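Local coordinates for STIV B116 (Sulfolobus turreted icosahedral virus, PDB 2J85), which probably binds DNA as a homodimer and belongs to a protein family highly conserved among diverse viruses of Crenarchaea, at residues E80-I86 and K109-V115; G2-N8 and T44-I49; L57-L61 and L96-I101; I12-K16 and V73-E77. All coordinates share one frame; numbering follows the deposited sequence.

Contact 1 of 4, residues E80-I86 and K109-V115; sequences EALIIMI and KISFYEV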
# COMPACT_ATOMS: atom_id res chain seq x y z
N GLU A 80 -9.87 -5.10 10.67
CA GLU A 80 -9.12 -3.86 10.60
C GLU A 80 -7.63 -4.15 10.74
O GLU A 80 -7.23 -5.26 11.04
CB GLU A 80 -9.61 -2.85 11.65
CG GLU A 80 -9.69 -3.35 13.06
CD GLU A 80 -9.55 -2.23 14.10
OE1 GLU A 80 -8.72 -1.31 13.87
OE2 GLU A 80 -10.22 -2.28 15.15
N ALA A 81 -6.82 -3.16 10.45
CA ALA A 81 -5.38 -3.29 10.63
C ALA A 81 -4.87 -2.10 11.47
O ALA A 81 -5.43 -0.99 11.42
CB ALA A 81 -4.67 -3.39 9.25
N LEU A 82 -3.86 -2.37 12.29
CA LEU A 82 -3.09 -1.34 13.01
C LEU A 82 -1.74 -1.39 12.38
O LEU A 82 -1.10 -2.45 12.37
CB LEU A 82 -2.97 -1.66 14.50
CG LEU A 82 -4.23 -1.47 15.32
CD1 LEU A 82 -4.15 -2.20 16.70
CD2 LEU A 82 -4.54 0.05 15.45
N ILE A 83 -1.30 -0.27 11.83
CA ILE A 83 -0.13 -0.28 10.97
C ILE A 83 1.00 0.60 11.53
O ILE A 83 0.75 1.72 11.95
CB ILE A 83 -0.49 0.13 9.52
CG1 ILE A 83 -1.72 -0.67 9.06
CG2 ILE A 83 0.75 -0.04 8.60
CD1 ILE A 83 -2.11 -0.54 7.59
N ILE A 84 2.22 0.06 11.53
CA ILE A 84 3.44 0.83 11.81
C ILE A 84 4.26 0.94 10.52
O ILE A 84 4.65 -0.07 9.92
CB ILE A 84 4.29 0.22 12.96
CG1 ILE A 84 5.52 1.12 13.25
CG2 ILE A 84 4.71 -1.21 12.64
CD1 ILE A 84 6.42 0.64 14.42
N MSE A 85 4.53 2.18 10.11
CA MSE A 85 5.26 2.45 8.89
C MSE A 85 6.60 3.06 9.25
O MSE A 85 6.65 4.13 9.84
CB MSE A 85 4.48 3.42 8.00
CG MSE A 85 3.04 3.01 7.75
SE MSE A 85 2.65 2.42 5.93
CE MSE A 85 4.06 1.06 5.90
N ILE A 86 7.67 2.37 8.90
CA ILE A 86 9.02 2.92 9.05
C ILE A 86 9.57 3.26 7.66
O ILE A 86 9.48 2.45 6.75
CB ILE A 86 9.94 1.91 9.78
CG1 ILE A 86 9.25 1.43 11.08
CG2 ILE A 86 11.29 2.55 10.10
CD1 ILE A 86 9.85 0.17 11.68
N LYS A 109 10.10 9.65 10.99
CA LYS A 109 10.58 8.39 10.42
C LYS A 109 9.70 7.19 10.82
O LYS A 109 9.78 6.12 10.19
CB LYS A 109 12.05 8.17 10.82
CG LYS A 109 12.99 9.24 10.29
CD LYS A 109 14.27 9.35 11.14
CE LYS A 109 15.50 9.86 10.34
NZ LYS A 109 16.42 8.76 9.92
N ILE A 110 8.88 7.35 11.85
CA ILE A 110 7.85 6.35 12.21
C ILE A 110 6.47 6.99 12.20
O ILE A 110 6.28 8.06 12.76
CB ILE A 110 8.04 5.74 13.63
CG1 ILE A 110 9.50 5.37 13.89
CG2 ILE A 110 7.18 4.51 13.79
CD1 ILE A 110 9.75 5.02 15.34
N SER A 111 5.51 6.33 11.58
CA SER A 111 4.12 6.76 11.58
C SER A 111 3.23 5.56 11.87
O SER A 111 3.60 4.41 11.63
CB SER A 111 3.74 7.36 10.23
OG SER A 111 4.57 8.44 9.88
N PHE A 112 2.03 5.85 12.38
CA PHE A 112 1.09 4.80 12.74
C PHE A 112 -0.24 5.09 12.10
O PHE A 112 -0.61 6.25 11.93
CB PHE A 112 0.92 4.71 14.26
CG PHE A 112 2.20 4.56 15.01
CD1 PHE A 112 2.81 5.65 15.57
CD2 PHE A 112 2.79 3.32 15.13
CE1 PHE A 112 3.99 5.51 16.27
CE2 PHE A 112 3.97 3.17 15.83
CZ PHE A 112 4.58 4.27 16.40
N TYR A 113 -0.93 4.03 11.69
CA TYR A 113 -2.21 4.15 11.01
C TYR A 113 -3.13 3.07 11.46
O TYR A 113 -2.71 2.02 11.98
CB TYR A 113 -2.08 4.11 9.48
CG TYR A 113 -1.11 5.13 8.94
CD1 TYR A 113 0.24 4.83 8.83
CD2 TYR A 113 -1.53 6.41 8.56
CE1 TYR A 113 1.15 5.77 8.37
CE2 TYR A 113 -0.61 7.37 8.10
CZ TYR A 113 0.73 7.03 8.01
OH TYR A 113 1.70 7.90 7.57
N GLU A 114 -4.42 3.34 11.29
CA GLU A 114 -5.40 2.32 11.49
C GLU A 114 -6.24 2.28 10.23
O GLU A 114 -6.60 3.33 9.70
CB GLU A 114 -6.24 2.66 12.71
CG GLU A 114 -7.23 1.58 13.07
CD GLU A 114 -8.01 1.92 14.32
OE1 GLU A 114 -7.93 3.09 14.80
OE2 GLU A 114 -8.70 1.00 14.81
N VAL A 115 -6.54 1.08 9.76
CA VAL A 115 -7.34 0.91 8.56
C VAL A 115 -8.51 0.03 8.95
O VAL A 115 -8.31 -1.05 9.53
CB VAL A 115 -6.52 0.28 7.40
CG1 VAL A 115 -7.35 0.09 6.15
CG2 VAL A 115 -5.27 1.14 7.14
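Ile84 lays its CG1 branch beside the ring of Phe112, CG1 to CE2 3.6 Å, the two side chains running the same way from neighbouring strands. With CG1 anti to the backbone N (chi1 -177°), Ile84 CG1 also lies 3.8 Å from Ile110 CG2. These residues, with Leu82, Glu114 and Ile86, form the face turned to the helices: Ile84 packs on Thr54 of helix 52-62, Ile110 on Met104 of helix 98-106, and the Phe112 ring meets that of Phe32. On the same face Glu114, its CG anti to the backbone N (chi1 -175°) and its chain extended, reaches the end of Glu80. The two carboxylates are nearly coplanar, with Glu80 OE1 2.5 Å from Glu114 OE2; one acid group probably holds a proton there.

Strand 80-86 and strand 110-117 are antiparallel neighbours within a five-stranded mixed sheet, joined by paired backbone hydrogen bonds at Ala81-Val115, Ile83-Tyr113 and Met85-Ser111. On the face with Ile83, selenomethionine Met85 crosses Tyr113 at about a right angle. Its CG reaches the ring edge near the ring plane, 3.4 Å from CE1, while SE stands obliquely 5.3 Å from the ring centroid, a Met-aromatic contact. Further along, Ile83 CD1 meets Val115 CG2 at 3.6 Å. Ile12 of the second subunit packs on Ile83, Met85 and Tyr113, placing this face in the dimer interface.

Contact 2 of 4, residues G2-N8 and T44-I49; sequences GKVFLTN and TLINAI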
# COMPACT_ATOMS: atom_id res chain seq x y z
N GLY A 2 -14.40 -8.39 14.67
CA GLY A 2 -13.52 -9.17 13.74
C GLY A 2 -12.07 -9.17 14.19
O GLY A 2 -11.77 -8.83 15.32
N LYS A 3 -11.18 -9.55 13.28
CA LYS A 3 -9.75 -9.59 13.57
C LYS A 3 -9.12 -8.19 13.45
O LYS A 3 -9.64 -7.29 12.77
CB LYS A 3 -9.06 -10.57 12.62
CG LYS A 3 -9.86 -11.87 12.35
CD LYS A 3 -9.01 -13.00 11.76
CE LYS A 3 -9.80 -13.97 10.84
NZ LYS A 3 -9.76 -13.51 9.40
N VAL A 4 -7.99 -8.02 14.14
CA VAL A 4 -7.17 -6.83 14.01
C VAL A 4 -5.73 -7.20 13.67
O VAL A 4 -4.97 -7.68 14.52
CB VAL A 4 -7.22 -5.99 15.28
CG1 VAL A 4 -6.42 -4.73 15.08
CG2 VAL A 4 -8.66 -5.68 15.67
N PHE A 5 -5.34 -6.99 12.42
CA PHE A 5 -4.00 -7.32 12.00
C PHE A 5 -2.98 -6.24 12.38
O PHE A 5 -3.19 -5.05 12.10
CB PHE A 5 -3.99 -7.57 10.50
CG PHE A 5 -4.84 -8.74 10.08
CD1 PHE A 5 -6.17 -8.55 9.67
CD2 PHE A 5 -4.33 -10.02 10.09
CE1 PHE A 5 -6.95 -9.63 9.27
CE2 PHE A 5 -5.11 -11.11 9.68
CZ PHE A 5 -6.41 -10.91 9.28
N LEU A 6 -1.89 -6.65 13.01
CA LEU A 6 -0.76 -5.77 13.24
C LEU A 6 0.25 -5.96 12.11
O LEU A 6 0.79 -7.05 11.92
CB LEU A 6 -0.12 -6.10 14.58
CG LEU A 6 1.08 -5.21 14.92
CD1 LEU A 6 0.59 -3.76 15.13
CD2 LEU A 6 1.82 -5.76 16.13
N THR A 7 0.50 -4.89 11.35
CA THR A 7 1.34 -4.96 10.16
C THR A 7 2.30 -3.78 10.12
O THR A 7 2.03 -2.72 10.70
CB THR A 7 0.51 -4.91 8.83
OG1 THR A 7 -0.06 -3.61 8.67
CG2 THR A 7 -0.61 -5.89 8.86
N ASN A 8 3.41 -3.99 9.42
CA ASN A 8 4.36 -2.93 9.14
C ASN A 8 4.19 -2.35 7.73
O ASN A 8 5.03 -1.57 7.29
CB ASN A 8 5.79 -3.40 9.38
CG ASN A 8 6.28 -4.36 8.32
OD1 ASN A 8 5.61 -4.62 7.33
ND2 ASN A 8 7.48 -4.90 8.53
N THR A 44 -8.24 -10.34 19.92
CA THR A 44 -8.60 -10.17 18.51
C THR A 44 -7.41 -9.79 17.64
O THR A 44 -7.48 -9.91 16.42
CB THR A 44 -9.78 -9.17 18.30
OG1 THR A 44 -9.46 -7.90 18.88
CG2 THR A 44 -11.09 -9.73 18.90
N LEU A 45 -6.31 -9.35 18.25
CA LEU A 45 -5.12 -9.03 17.48
C LEU A 45 -4.54 -10.27 16.82
O LEU A 45 -4.32 -11.28 17.48
CB LEU A 45 -4.03 -8.40 18.35
CG LEU A 45 -2.90 -7.77 17.49
CD1 LEU A 45 -3.25 -6.33 17.17
CD2 LEU A 45 -1.50 -7.88 18.10
N ILE A 46 -4.28 -10.19 15.52
CA ILE A 46 -3.41 -11.14 14.85
C ILE A 46 -2.16 -10.37 14.47
O ILE A 46 -2.24 -9.39 13.76
CB ILE A 46 -4.07 -11.72 13.61
CG1 ILE A 46 -5.35 -12.47 13.99
CG2 ILE A 46 -3.09 -12.65 12.84
CD1 ILE A 46 -6.02 -13.15 12.78
N ASN A 47 -1.03 -10.81 14.98
CA ASN A 47 0.27 -10.19 14.73
C ASN A 47 0.84 -10.73 13.43
O ASN A 47 1.04 -11.93 13.29
CB ASN A 47 1.23 -10.51 15.88
CG ASN A 47 2.64 -10.02 15.62
OD1 ASN A 47 2.84 -9.00 14.95
ND2 ASN A 47 3.62 -10.74 16.17
N ALA A 48 1.12 -9.83 12.50
CA ALA A 48 1.65 -10.19 11.18
C ALA A 48 2.96 -9.43 10.90
O ALA A 48 3.31 -9.23 9.75
CB ALA A 48 0.61 -9.88 10.10
N ILE A 49 3.65 -8.99 11.94
CA ILE A 49 4.97 -8.39 11.76
C ILE A 49 5.97 -9.52 11.79
O ILE A 49 6.15 -10.19 12.82
CB ILE A 49 5.28 -7.33 12.82
CG1 ILE A 49 4.48 -6.05 12.51
CG2 ILE A 49 6.78 -7.03 12.85
CD1 ILE A 49 4.43 -5.07 13.62
O HOH W 1 -11.64 -6.63 17.77
O HOH W 2 3.40 -6.96 8.47
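A parallel pair at the edge of the mixed sheet brings strand 4-7 beside strand 45-47, the outermost strand on this side within the chain. Four backbone hydrogen bonds alternate between them: Val4 N to Thr44 O, Ile46 N to Val4 O, Leu6 N to Ile46 O and Ala48 N to Leu6 O.

Leu6 sends CG anti to its backbone N (chi1 -179°), and in that position Leu6 CG lies 3.6 Å from Ile49 CD1, and Leu6 CD2 lies 3.6 Å from Asn47 OD1. That same Asn47 oxygen accepts from Ile49 N at 3.1 Å, an Asx turn over Asn47-Ile49. Leu45 CD1 sits 4.1 Å from both Val4 CG1 and Leu6 CB, and Leu45 also packs on Leu36 and Leu40 of helix 29-41. On the other face, Ile46 runs alongside Phe5, its CD1 approaching ring atom CE2 obliquely at 3.8 Å.

Waters bridge both ends. One donates to Thr44 OG1, which also bonds Asp42, and weakly to Gly2 O; the second joins Asn8 N to Ala48 O, 2.6 Å from the latter. Backbone bonding therefore sets the strand register, water carries the link past each end of the pair, and Val4, Leu6 and Leu45 give the side facing helix 29-41 a largely aliphatic surface.

Contact 3 of 4, residues L57-L61 and L96-I101; sequences LVNTL and LSDKEI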
# COMPACT_ATOMS: atom_id res chain seq x y z
N LEU A 57 11.30 -2.91 18.21
CA LEU A 57 10.87 -1.50 18.26
C LEU A 57 9.46 -1.32 18.88
O LEU A 57 9.24 -0.44 19.72
CB LEU A 57 10.86 -0.91 16.85
CG LEU A 57 10.78 0.61 16.73
CD1 LEU A 57 11.60 1.09 15.54
CD2 LEU A 57 9.35 1.07 16.62
N VAL A 58 8.52 -2.16 18.45
CA VAL A 58 7.14 -2.07 18.94
C VAL A 58 7.09 -2.42 20.42
O VAL A 58 6.41 -1.74 21.20
CB VAL A 58 6.18 -2.97 18.11
CG1 VAL A 58 4.79 -3.03 18.74
CG2 VAL A 58 6.09 -2.47 16.66
N ASN A 59 7.83 -3.46 20.80
CA ASN A 59 7.89 -3.90 22.19
C ASN A 59 8.50 -2.84 23.09
O ASN A 59 7.99 -2.57 24.18
CB ASN A 59 8.62 -5.23 22.33
CG ASN A 59 7.78 -6.42 21.84
OD1 ASN A 59 8.30 -7.51 21.61
ND2 ASN A 59 6.47 -6.20 21.67
N THR A 60 9.57 -2.21 22.63
CA THR A 60 10.17 -1.13 23.39
C THR A 60 9.18 0.04 23.53
O THR A 60 8.95 0.55 24.62
CB THR A 60 11.48 -0.65 22.75
OG1 THR A 60 12.41 -1.75 22.70
CG2 THR A 60 12.10 0.50 23.54
N LEU A 61 8.59 0.41 22.42
CA LEU A 61 7.68 1.54 22.36
C LEU A 61 6.42 1.36 23.22
O LEU A 61 6.04 2.26 23.96
CB LEU A 61 7.26 1.77 20.91
CG LEU A 61 6.42 3.01 20.70
CD1 LEU A 61 7.27 4.22 21.02
CD2 LEU A 61 5.94 3.03 19.30
N LEU A 96 17.57 -0.24 20.12
CA LEU A 96 17.19 1.17 20.22
C LEU A 96 16.65 1.48 21.62
O LEU A 96 15.88 0.71 22.18
CB LEU A 96 16.13 1.52 19.17
CG LEU A 96 16.41 1.08 17.72
CD1 LEU A 96 15.25 1.46 16.80
CD2 LEU A 96 17.71 1.68 17.21
N SER A 97 17.08 2.61 22.17
CA SER A 97 16.53 3.11 23.43
C SER A 97 15.20 3.78 23.12
O SER A 97 14.94 4.11 21.96
CB SER A 97 17.49 4.11 24.07
OG SER A 97 17.44 5.36 23.40
N ASP A 98 14.37 4.00 24.13
CA ASP A 98 13.07 4.66 23.91
C ASP A 98 13.27 6.11 23.47
O ASP A 98 12.40 6.69 22.81
CB ASP A 98 12.17 4.57 25.14
CG ASP A 98 10.69 4.33 24.78
OD1 ASP A 98 10.24 4.77 23.70
OD2 ASP A 98 9.98 3.67 25.57
N LYS A 99 14.42 6.69 23.82
CA LYS A 99 14.83 8.02 23.34
C LYS A 99 15.11 8.01 21.83
O LYS A 99 14.72 8.94 21.13
CB LYS A 99 16.09 8.48 24.09
CG LYS A 99 16.59 9.87 23.70
CD LYS A 99 17.83 10.26 24.49
CE LYS A 99 18.02 11.77 24.51
NZ LYS A 99 19.24 12.17 25.27
N GLU A 100 15.78 6.97 21.35
CA GLU A 100 16.03 6.81 19.92
C GLU A 100 14.75 6.61 19.10
O GLU A 100 14.59 7.19 18.03
CB GLU A 100 16.97 5.62 19.68
CG GLU A 100 18.37 5.83 20.21
CD GLU A 100 19.21 4.57 20.13
OE1 GLU A 100 19.14 3.87 19.09
OE2 GLU A 100 19.93 4.27 21.11
N ILE A 101 13.84 5.79 19.62
CA ILE A 101 12.56 5.52 18.96
C ILE A 101 11.69 6.78 18.87
O ILE A 101 11.05 7.03 17.84
CB ILE A 101 11.78 4.40 19.69
CG1 ILE A 101 12.54 3.07 19.59
CG2 ILE A 101 10.37 4.25 19.11
CD1 ILE A 101 12.01 2.01 20.53
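Ile101 reaches into the side of helix 52-62 with both of its branches. Its CD1 touches Thr60, 3.4 Å from CG2, and its CG2 lies 3.6 Å from Leu61 CD1. CG1 is anti to the carbonyl carbon of Ile101 and CG2 anti to its backbone N (chi1 -65°), an arrangement that spreads the branches over two neighbouring residues of the opposing helix. Leu57, one turn before Leu61, runs counter to Ile101, with Leu57 CD2 4.2 Å from Ile101 CG2, and the other methyl, Leu57 CD1, meets Leu96 CD1 at 3.9 Å.

The polar groups border this apolar patch. Asp98 swings its carboxylate toward the helix: OD2 stands 3.4 Å from Thr60 O, two acceptors that cannot bond each other, while OD1 faces Leu61 CD1 across 4.0 Å. OD1 is buried with no hydrogen-bond partner in the model; Lys102 offers only a long, weak ion pair. The hydroxyl of Thr60 is turned back onto its own helix and bonds Asn56 O, leaving CG2 for the packing.

Behind the touching residues, Ser97 is the N-cap of helix 98-106. Its OG accepts from Glu100 N at 3.1 Å, and Glu100 OE2 accepts a weak bond from Ser97 N, completing a capping box that fixes the first turn carrying Asp98 and Ile101. Beneath both helices lies the sheet: Leu57 rests on Ile84 of strand 80-86, Leu61 on Phe112 and Ile101 on Ile110 of strand 110-117, while Leu61 also reaches Cys33 of helix 29-41, whose disulfide partner is Cys62.

Contact 4 of 4, residues I12-K16 and V73-E77; sequences INMLK and VKMNE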
# COMPACT_ATOMS: atom_id res chain seq x y z
N ILE A 12 -2.96 -3.15 -1.02
CA ILE A 12 -4.16 -3.61 -1.72
C ILE A 12 -4.31 -5.14 -1.70
O ILE A 12 -5.42 -5.64 -1.68
CB ILE A 12 -4.18 -3.10 -3.22
CG1 ILE A 12 -4.43 -1.59 -3.26
CG2 ILE A 12 -5.23 -3.87 -4.06
CD1 ILE A 12 -4.72 -1.04 -4.63
N ASN A 13 -3.19 -5.86 -1.70
CA ASN A 13 -3.18 -7.33 -1.51
C ASN A 13 -3.77 -7.83 -0.18
O ASN A 13 -4.12 -9.00 -0.07
CB ASN A 13 -1.75 -7.89 -1.64
CG ASN A 13 -1.18 -7.74 -3.06
OD1 ASN A 13 -1.90 -7.80 -4.06
ND2 ASN A 13 0.13 -7.53 -3.15
N MSE A 14 -3.90 -6.96 0.81
CA MSE A 14 -4.53 -7.35 2.05
C MSE A 14 -6.05 -7.34 2.01
O MSE A 14 -6.69 -7.71 3.00
CB MSE A 14 -4.04 -6.47 3.18
CG MSE A 14 -2.57 -6.61 3.40
SE MSE A 14 -1.93 -5.28 4.65
CE MSE A 14 -0.04 -5.74 4.61
N LEU A 15 -6.62 -6.91 0.88
CA LEU A 15 -8.07 -6.79 0.78
C LEU A 15 -8.67 -8.00 0.08
O LEU A 15 -8.37 -8.28 -1.08
CB LEU A 15 -8.45 -5.48 0.09
CG LEU A 15 -7.90 -4.22 0.78
CD1 LEU A 15 -8.19 -2.93 -0.05
CD2 LEU A 15 -8.41 -4.09 2.20
N LYS A 16 -9.50 -8.75 0.79
CA LYS A 16 -10.01 -10.01 0.25
C LYS A 16 -10.80 -9.79 -1.02
O LYS A 16 -10.66 -10.58 -1.95
CB LYS A 16 -10.88 -10.77 1.26
CG LYS A 16 -10.20 -11.88 2.09
CD LYS A 16 -11.18 -13.07 2.25
CE LYS A 16 -10.70 -14.18 3.21
NZ LYS A 16 -10.68 -13.78 4.66
N VAL A 73 -1.77 -11.48 5.36
CA VAL A 73 -2.91 -10.70 5.82
C VAL A 73 -3.96 -10.63 4.72
O VAL A 73 -3.68 -10.20 3.61
CB VAL A 73 -2.50 -9.29 6.31
CG1 VAL A 73 -3.70 -8.51 6.83
CG2 VAL A 73 -1.39 -9.38 7.38
N LYS A 74 -5.15 -11.13 5.02
CA LYS A 74 -6.30 -11.00 4.13
C LYS A 74 -7.50 -10.57 4.96
O LYS A 74 -7.98 -11.32 5.80
CB LYS A 74 -6.59 -12.32 3.41
CG LYS A 74 -5.61 -12.63 2.29
CD LYS A 74 -5.90 -11.87 1.01
CE LYS A 74 -4.78 -12.08 -0.01
NZ LYS A 74 -5.04 -11.44 -1.36
N MSE A 75 -7.97 -9.36 4.72
CA MSE A 75 -8.98 -8.74 5.55
C MSE A 75 -10.38 -8.93 4.98
O MSE A 75 -10.63 -8.64 3.79
CB MSE A 75 -8.72 -7.25 5.72
CG MSE A 75 -7.69 -6.92 6.76
SE MSE A 75 -7.21 -5.02 6.64
CE MSE A 75 -8.84 -4.12 7.22
N ASN A 76 -11.28 -9.39 5.85
CA ASN A 76 -12.70 -9.39 5.58
C ASN A 76 -13.26 -8.02 5.91
O ASN A 76 -12.57 -7.16 6.45
CB ASN A 76 -13.40 -10.46 6.41
CG ASN A 76 -12.89 -11.86 6.07
OD1 ASN A 76 -13.01 -12.32 4.93
ND2 ASN A 76 -12.29 -12.54 7.06
N GLU A 77 -14.53 -7.83 5.59
CA GLU A 77 -15.19 -6.55 5.78
C GLU A 77 -15.30 -6.17 7.29
O GLU A 77 -15.37 -4.98 7.62
CB GLU A 77 -16.55 -6.58 5.08
CG GLU A 77 -17.18 -5.22 4.77
CD GLU A 77 -16.45 -4.41 3.69
OE1 GLU A 77 -15.94 -4.99 2.70
OE2 GLU A 77 -16.41 -3.18 3.83
O HOH W 3 -6.65 -8.74 -2.70
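The side-chain amide of Asn76 is the flat group here, and Lys16 meets it with NZ 2.8 Å from OD1. The ammonium stands off the amide plane, tilted 35° from it, on the side between OD1 and ND2, and the bond is bent well away from the direction of the C=O, 102° at the oxygen. Lys16 NZ is also 3.1 Å from Asn76 ND2, a donor it cannot bond. Lys16 CD and CE also pass close to OD1, since the lysine chain bends at chi2 and chi4 to curl along the 73-77 loop.

The peptide carbonyl of Asn13 is met differently: Lys74 NZ lies in its plane, 2.9 Å from O, brought there by a bend at chi2 (-79°). Between the two lysines the backbones join through Met75 N to Met14 O at 2.7 Å and Lys16 N to Met75 O at 3.2 Å, a single bridge between two loops. Selenomethionine Met14 lays CG against Val73 CB at 4.0 Å.

Val73 and Met75 pack on Phe5 of strand 4-7, and Leu15 packs on Ile24 of the second subunit. Each loop thus lends the other a lysine that bonds a neutral oxygen, well aligned at Asn13 and poorly at Asn76, with no carboxylate at either lysine contact across the loops.

How the contacts relate
Contacts 1 and 2 belong to one mixed sheet, their centres about 11 Å apart, and strands 4-7 and 80-86 lie side by side to join them. Contact 3 packs helices 52-62 and 98-106 beside one another over the sheet, its centre about 16 Å from that of contact 1. Contact 4 pairs two loops; its centre lies about 12 Å from that of contact 2 and about 29 Å from that of contact 3, across the chain's centre. Along the chain, contact 2 closes before contacts 1 and 3 open, whereas contacts 2 and 4 interleave, as do contacts 1 and 3. Contacts 1 and 4 touch the second subunit, so both sheet face and loops take part in the dimer interface.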